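Local coordinates for glycosyl hydrolase family 2, TIM barrel domain protein (Faecalibacterium prausnitzii A2-165, PDB 6ED2) that probably hydrolyses beta-glucuronides, releasing glucuronic acid, as a gut bacterial beta-glucuronidase of glycosyl hydrolase family 2, at residues 161-166 against 172-177; 77-80 against 86-89. One frame throughout, in Å; residues are numbered along the deposited sequence.

Contact 1. Residues 161-166 against 172-177; sequences NNELSE and GTTCTL
Thr174 presses its methyl group onto the backbone of Leu164, and this is the tight heart of a loop-to-strand contact in the sugar-binding domain. CG2 of Thr174 lies 3.3 Å from Leu164 O and almost as near the amide N of the same residue, so one methyl rests against both ends of the leucine backbone. The rotation of Thr174 explains the approach: OG1 stands between the backbone N and the carbonyl carbon (chi1 83°), which leaves CG2 on the side of the loop. Leu164 answers through its CB, 3.6 Å from Thr173 O. Beyond it, CD1 lies close beside Gly172, where a side chain would probably collide with it. A nearly straight bond of 3.0 Å joins Gly172 N to Ser165 O (170° at the hydrogen), the donor standing well above the carbonyl plane.

Leu164 and Gly172 are buried, but away from them the contact opens, and Ser165, Thr173 and Glu163 are partly exposed. The CB atoms of Ser165 and Thr173 are directed away from the opposing segment, and Ser165 OG bonds instead to Thr167 OG1. Glu163 offers Thr174 CG2 only its aliphatic part, CB at 3.9 Å. Its carboxylate turns back along the loop, where Asn161 ND2 reaches the anti lone pair of OE1 at 2.8 Å, within the asparagine amide plane. Asn161 OD1 accepts from Glu163 N at 2.9 Å, closing an Asx turn, so both ends of this amide meet Glu163, and Arg120 and Asp92 supply further partners.

The loop continues strand 152-161 of the large antiparallel sheet, while strand 172-176 pairs with 182-186. Leu164 also packs on Ala184 and Pro186, lodging the loop against this two-stranded hairpin, and Glu166 reaches out to Tyr187 and Lys406.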
loop_
_atom_site.group_PDB
_atom_site.type_symbol
_atom_site.label_atom_id
_atom_site.label_comp_id
_atom_site.label_asym_id
_atom_site.label_seq_id
_atom_site.Cartn_x
_atom_site.Cartn_y
_atom_site.Cartn_z
ATOM N N ASN A 161 7.037 -36.812 -4.174
ATOM C CA ASN A 161 7.489 -36.249 -5.440
ATOM C C ASN A 161 6.438 -35.253 -5.910
ATOM O O ASN A 161 5.238 -35.484 -5.730
ATOM C CB ASN A 161 7.711 -37.364 -6.482
ATOM C CG ASN A 161 8.250 -36.840 -7.804
ATOM O OD1 ASN A 161 7.497 -36.354 -8.631
ATOM N ND2 ASN A 161 9.560 -36.914 -7.988
ATOM N N ASN A 162 6.879 -34.131 -6.487
ATOM C CA ASN A 162 5.934 -33.107 -6.927
ATOM C C ASN A 162 6.084 -32.769 -8.406
ATOM O O ASN A 162 5.643 -31.697 -8.844
ATOM C CB ASN A 162 6.079 -31.844 -6.077
ATOM C CG ASN A 162 7.426 -31.177 -6.253
ATOM O OD1 ASN A 162 8.341 -31.747 -6.848
ATOM N ND2 ASN A 162 7.561 -29.957 -5.724
ATOM N N GLU A 163 6.707 -33.651 -9.181
ATOM C CA GLU A 163 6.844 -33.413 -10.609
ATOM C C GLU A 163 5.485 -33.490 -11.293
ATOM O O GLU A 163 4.587 -34.224 -10.870
ATOM C CB GLU A 163 7.819 -34.413 -11.226
ATOM C CG GLU A 163 9.238 -34.138 -10.822
ATOM C CD GLU A 163 10.220 -35.227 -11.241
ATOM O OE1 GLU A 163 10.604 -36.045 -10.387
ATOM O OE2 GLU A 163 10.645 -35.234 -12.409
ATOM N N LEU A 164 5.337 -32.686 -12.339
ATOM C CA LEU A 164 4.117 -32.605 -13.120
ATOM C C LEU A 164 4.265 -33.341 -14.451
ATOM O O LEU A 164 5.347 -33.393 -15.040
ATOM C CB LEU A 164 3.763 -31.142 -13.369
ATOM C CG LEU A 164 3.450 -30.331 -12.107
ATOM C CD1 LEU A 164 3.118 -28.896 -12.483
ATOM C CD2 LEU A 164 2.313 -30.979 -11.307
ATOM N N SER A 165 3.156 -33.899 -14.932
ATOM C CA SER A 165 3.126 -34.546 -16.242
ATOM C C SER A 165 1.735 -34.376 -16.835
ATOM O O SER A 165 0.829 -33.827 -16.197
ATOM C CB SER A 165 3.484 -36.033 -16.151
ATOM O OG SER A 165 2.352 -36.748 -15.675
ATOM N N GLU A 166 1.567 -34.872 -18.062
ATOM C CA GLU A 166 0.301 -34.811 -18.772
ATOM C C GLU A 166 -0.597 -36.013 -18.489
ATOM O O GLU A 166 -1.668 -36.127 -19.098
ATOM C CB GLU A 166 0.551 -34.686 -20.279
ATOM C CG GLU A 166 1.407 -33.483 -20.637
ATOM C CD GLU A 166 1.512 -33.239 -22.138
ATOM O OE1 GLU A 166 1.226 -34.171 -22.924
ATOM O OE2 GLU A 166 1.850 -32.096 -22.527
ATOM N N GLY A 172 0.536 -30.865 -16.067
ATOM C CA GLY A 172 1.528 -29.879 -16.437
ATOM C C GLY A 172 2.734 -30.583 -16.986
ATOM O O GLY A 172 2.647 -31.735 -17.416
ATOM N N THR A 173 3.867 -29.890 -16.979
ATOM C CA THR A 173 5.130 -30.529 -17.313
ATOM C C THR A 173 6.184 -30.019 -16.342
ATOM O O THR A 173 5.911 -29.169 -15.485
ATOM C CB THR A 173 5.521 -30.277 -18.783
ATOM O OG1 THR A 173 6.758 -30.940 -19.066
ATOM C CG2 THR A 173 5.683 -28.783 -19.084
ATOM N N THR A 174 7.389 -30.564 -16.454
ATOM C CA THR A 174 8.550 -30.015 -15.775
ATOM C C THR A 174 9.585 -29.628 -16.819
ATOM O O THR A 174 9.604 -30.158 -17.936
ATOM C CB THR A 174 9.168 -31.003 -14.775
ATOM O OG1 THR A 174 10.034 -31.890 -15.476
ATOM C CG2 THR A 174 8.095 -31.818 -14.085
ATOM N N CYS A 175 10.441 -28.686 -16.445
ATOM C CA CYS A 175 11.498 -28.198 -17.315
ATOM C C CYS A 175 12.817 -28.263 -16.560
ATOM O O CYS A 175 12.846 -28.360 -15.329
ATOM C CB CYS A 175 11.197 -26.765 -17.787
ATOM S SG CYS A 175 9.773 -26.675 -18.905
ATOM N N THR A 176 13.919 -28.229 -17.301
ATOM C CA THR A 176 15.245 -28.236 -16.699
ATOM C C THR A 176 15.905 -26.886 -16.930
ATOM O O THR A 176 15.959 -26.410 -18.066
ATOM C CB THR A 176 16.106 -29.364 -17.268
ATOM O OG1 THR A 176 15.666 -30.613 -16.717
ATOM C CG2 THR A 176 17.562 -29.154 -16.880
ATOM N N LEU A 177 16.382 -26.262 -15.855
ATOM C CA LEU A 177 17.038 -24.968 -15.983
ATOM C C LEU A 177 18.485 -25.166 -16.435
ATOM O O LEU A 177 18.966 -26.293 -16.596
ATOM C CB LEU A 177 16.952 -24.194 -14.670
ATOM C CG LEU A 177 15.543 -23.886 -14.145
ATOM C CD1 LEU A 177 15.614 -23.306 -12.742
ATOM C CD2 LEU A 177 14.794 -22.952 -15.078
#

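Contact 2. Residues 77-80 against 86-89; sequences FCDL and SREY
Phe77 turns the edge of its ring to two backbone carbonyls, that of Ser86 in the last turn of helix 84-87 and that of Tyr89 just beyond it, in the jelly-roll-like beta-sandwich that serves as sugar-binding domain in family 2 hydrolases. CE1 lies 3.3 Å from Ser86 O and CZ 3.8 Å from Tyr89 O, both oxygens close to the ring plane, so weakly polar ring hydrogens face them. Ser86 O also accepts the amide of Tyr89, closing the turn that ends the helix. The Tyr89 side chain crosses that of Phe77 at about a right angle, and its CB touches Phe77 CE1 at 4.1 Å.

Alongside the ring, Cys78 meets Arg87. Cys78 CB packs 3.4 Å from Arg87 O, while Cys78 O receives a CA-H...O contact from Arg87 CA at 3.5 Å. The arginine leaves the helix with CG opposite its backbone N (chi1 -172°), which lays its methylene chain past Cys78 O and brings CG to 3.7 Å from Asp79 OD1. Asp79 thus meets the alkyl part of Arg87 and not its charged end, and its OD2 bonds to Tyr193.

Farther out, the guanidinium joins Glu88, Glu589, Tyr191 and Ser549 O of a second subunit, which should fix its rotation. With alanine in place of Arg87, Glu88 and Glu589 would probably lose the positive partner they share, and the hydrogen bond to Ser549 of the second subunit would go with it. Phe48, Phe50 and Phe93 gather round the Phe77 ring and help to set it. The same ring is held on one face by Cys78 SG, 4.0 Å above its plane and offset toward the rim.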
loop_
_atom_site.group_PDB
_atom_site.type_symbol
_atom_site.label_atom_id
_atom_site.label_comp_id
_atom_site.label_asym_id
_atom_site.label_seq_id
_atom_site.Cartn_x
_atom_site.Cartn_y
_atom_site.Cartn_z
ATOM N N PHE A 77 5.907 -27.276 1.901
ATOM C CA PHE A 77 7.258 -26.929 2.319
ATOM C C PHE A 77 7.745 -25.614 1.713
ATOM O O PHE A 77 8.648 -24.996 2.281
ATOM C CB PHE A 77 8.245 -28.074 2.003
ATOM C CG PHE A 77 8.520 -28.301 0.515
ATOM C CD1 PHE A 77 9.390 -27.473 -0.197
ATOM C CD2 PHE A 77 7.938 -29.375 -0.151
ATOM C CE1 PHE A 77 9.671 -27.694 -1.564
ATOM C CE2 PHE A 77 8.211 -29.613 -1.518
ATOM C CZ PHE A 77 9.073 -28.761 -2.225
ATOM N N CYS A 78 7.128 -25.140 0.626
ATOM C CA CYS A 78 7.794 -24.185 -0.272
ATOM C C CYS A 78 8.020 -22.814 0.376
ATOM O O CYS A 78 9.096 -22.224 0.219
ATOM C CB CYS A 78 6.986 -24.030 -1.571
ATOM S SG CYS A 78 6.297 -25.578 -2.263
ATOM N N ASP A 79 7.011 -22.261 1.059
ATOM C CA ASP A 79 7.069 -20.867 1.500
ATOM C C ASP A 79 7.699 -20.693 2.881
ATOM O O ASP A 79 7.703 -19.575 3.416
ATOM C CB ASP A 79 5.667 -20.251 1.507
ATOM C CG ASP A 79 5.192 -19.877 0.121
ATOM O OD1 ASP A 79 5.983 -20.054 -0.841
ATOM O OD2 ASP A 79 4.029 -19.411 -0.004
ATOM N N LEU A 80 8.202 -21.767 3.477
ATOM C CA LEU A 80 8.896 -21.661 4.752
ATOM C C LEU A 80 10.328 -21.181 4.571
ATOM O O LEU A 80 10.884 -20.562 5.487
ATOM C CB LEU A 80 8.866 -23.016 5.472
ATOM C CG LEU A 80 7.425 -23.494 5.722
ATOM C CD1 LEU A 80 7.412 -24.854 6.318
ATOM C CD2 LEU A 80 6.726 -22.524 6.651
ATOM N N SER A 86 14.806 -23.667 -2.992
ATOM C CA SER A 86 13.989 -24.542 -2.160
ATOM C C SER A 86 12.509 -24.297 -2.404
ATOM O O SER A 86 11.723 -25.252 -2.473
ATOM C CB SER A 86 14.327 -24.325 -0.685
ATOM O OG SER A 86 15.701 -24.580 -0.448
ATOM N N ARG A 87 12.100 -23.027 -2.535
ATOM C CA ARG A 87 10.689 -22.762 -2.810
ATOM C C ARG A 87 10.253 -23.449 -4.095
ATOM O O ARG A 87 9.167 -24.034 -4.154
ATOM C CB ARG A 87 10.410 -21.261 -2.890
ATOM C CG ARG A 87 8.918 -20.928 -2.973
ATOM C CD ARG A 87 8.683 -19.520 -3.557
ATOM N NE ARG A 87 8.850 -19.505 -5.005
ATOM C CZ ARG A 87 9.184 -18.434 -5.732
ATOM N NH1 ARG A 87 9.397 -17.255 -5.160
ATOM N NH2 ARG A 87 9.301 -18.542 -7.053
ATOM N N GLU A 88 11.099 -23.424 -5.121
ATOM C CA GLU A 88 10.747 -23.976 -6.427
ATOM C C GLU A 88 11.224 -25.416 -6.617
ATOM O O GLU A 88 11.144 -25.934 -7.735
ATOM C CB GLU A 88 11.318 -23.089 -7.540
ATOM C CG GLU A 88 10.655 -21.708 -7.669
ATOM C CD GLU A 88 9.345 -21.741 -8.475
ATOM O OE1 GLU A 88 9.017 -22.793 -9.060
ATOM O OE2 GLU A 88 8.634 -20.713 -8.529
ATOM N N TYR A 89 11.734 -26.064 -5.565
ATOM C CA TYR A 89 12.256 -27.419 -5.708
ATOM C C TYR A 89 11.229 -28.348 -6.343
ATOM O O TYR A 89 10.067 -28.418 -5.911
ATOM C CB TYR A 89 12.675 -27.995 -4.357
ATOM C CG TYR A 89 13.204 -29.397 -4.514
ATOM C CD1 TYR A 89 14.540 -29.615 -4.857
ATOM C CD2 TYR A 89 12.371 -30.505 -4.369
ATOM C CE1 TYR A 89 15.041 -30.897 -5.017
ATOM C CE2 TYR A 89 12.862 -31.803 -4.542
ATOM C CZ TYR A 89 14.198 -31.987 -4.864
ATOM O OH TYR A 89 14.702 -33.258 -5.026
#

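Overall arrangement
Contact 2 closes along the chain before contact 1 opens, and their centres lie 15 Å apart within the sugar-binding domain. The two meet directly at Asn162: its ND2 lies 2.9 Å from Tyr89 O, a probable hydrogen bond, and 4.0 Å from Phe77 CZ. The amide therefore ties the loop after strand 152-161 to the turn that follows helix 84-87. Both contacts also reach into the TIM barrel domain, 161-166 through Lys406 and 86-89 through Glu589. The magnesium site at Thr239 and Glu241 lies away from both; a different magnesium ion is about 12 Å from the side chain of Leu164, too far for that residue to coordinate it.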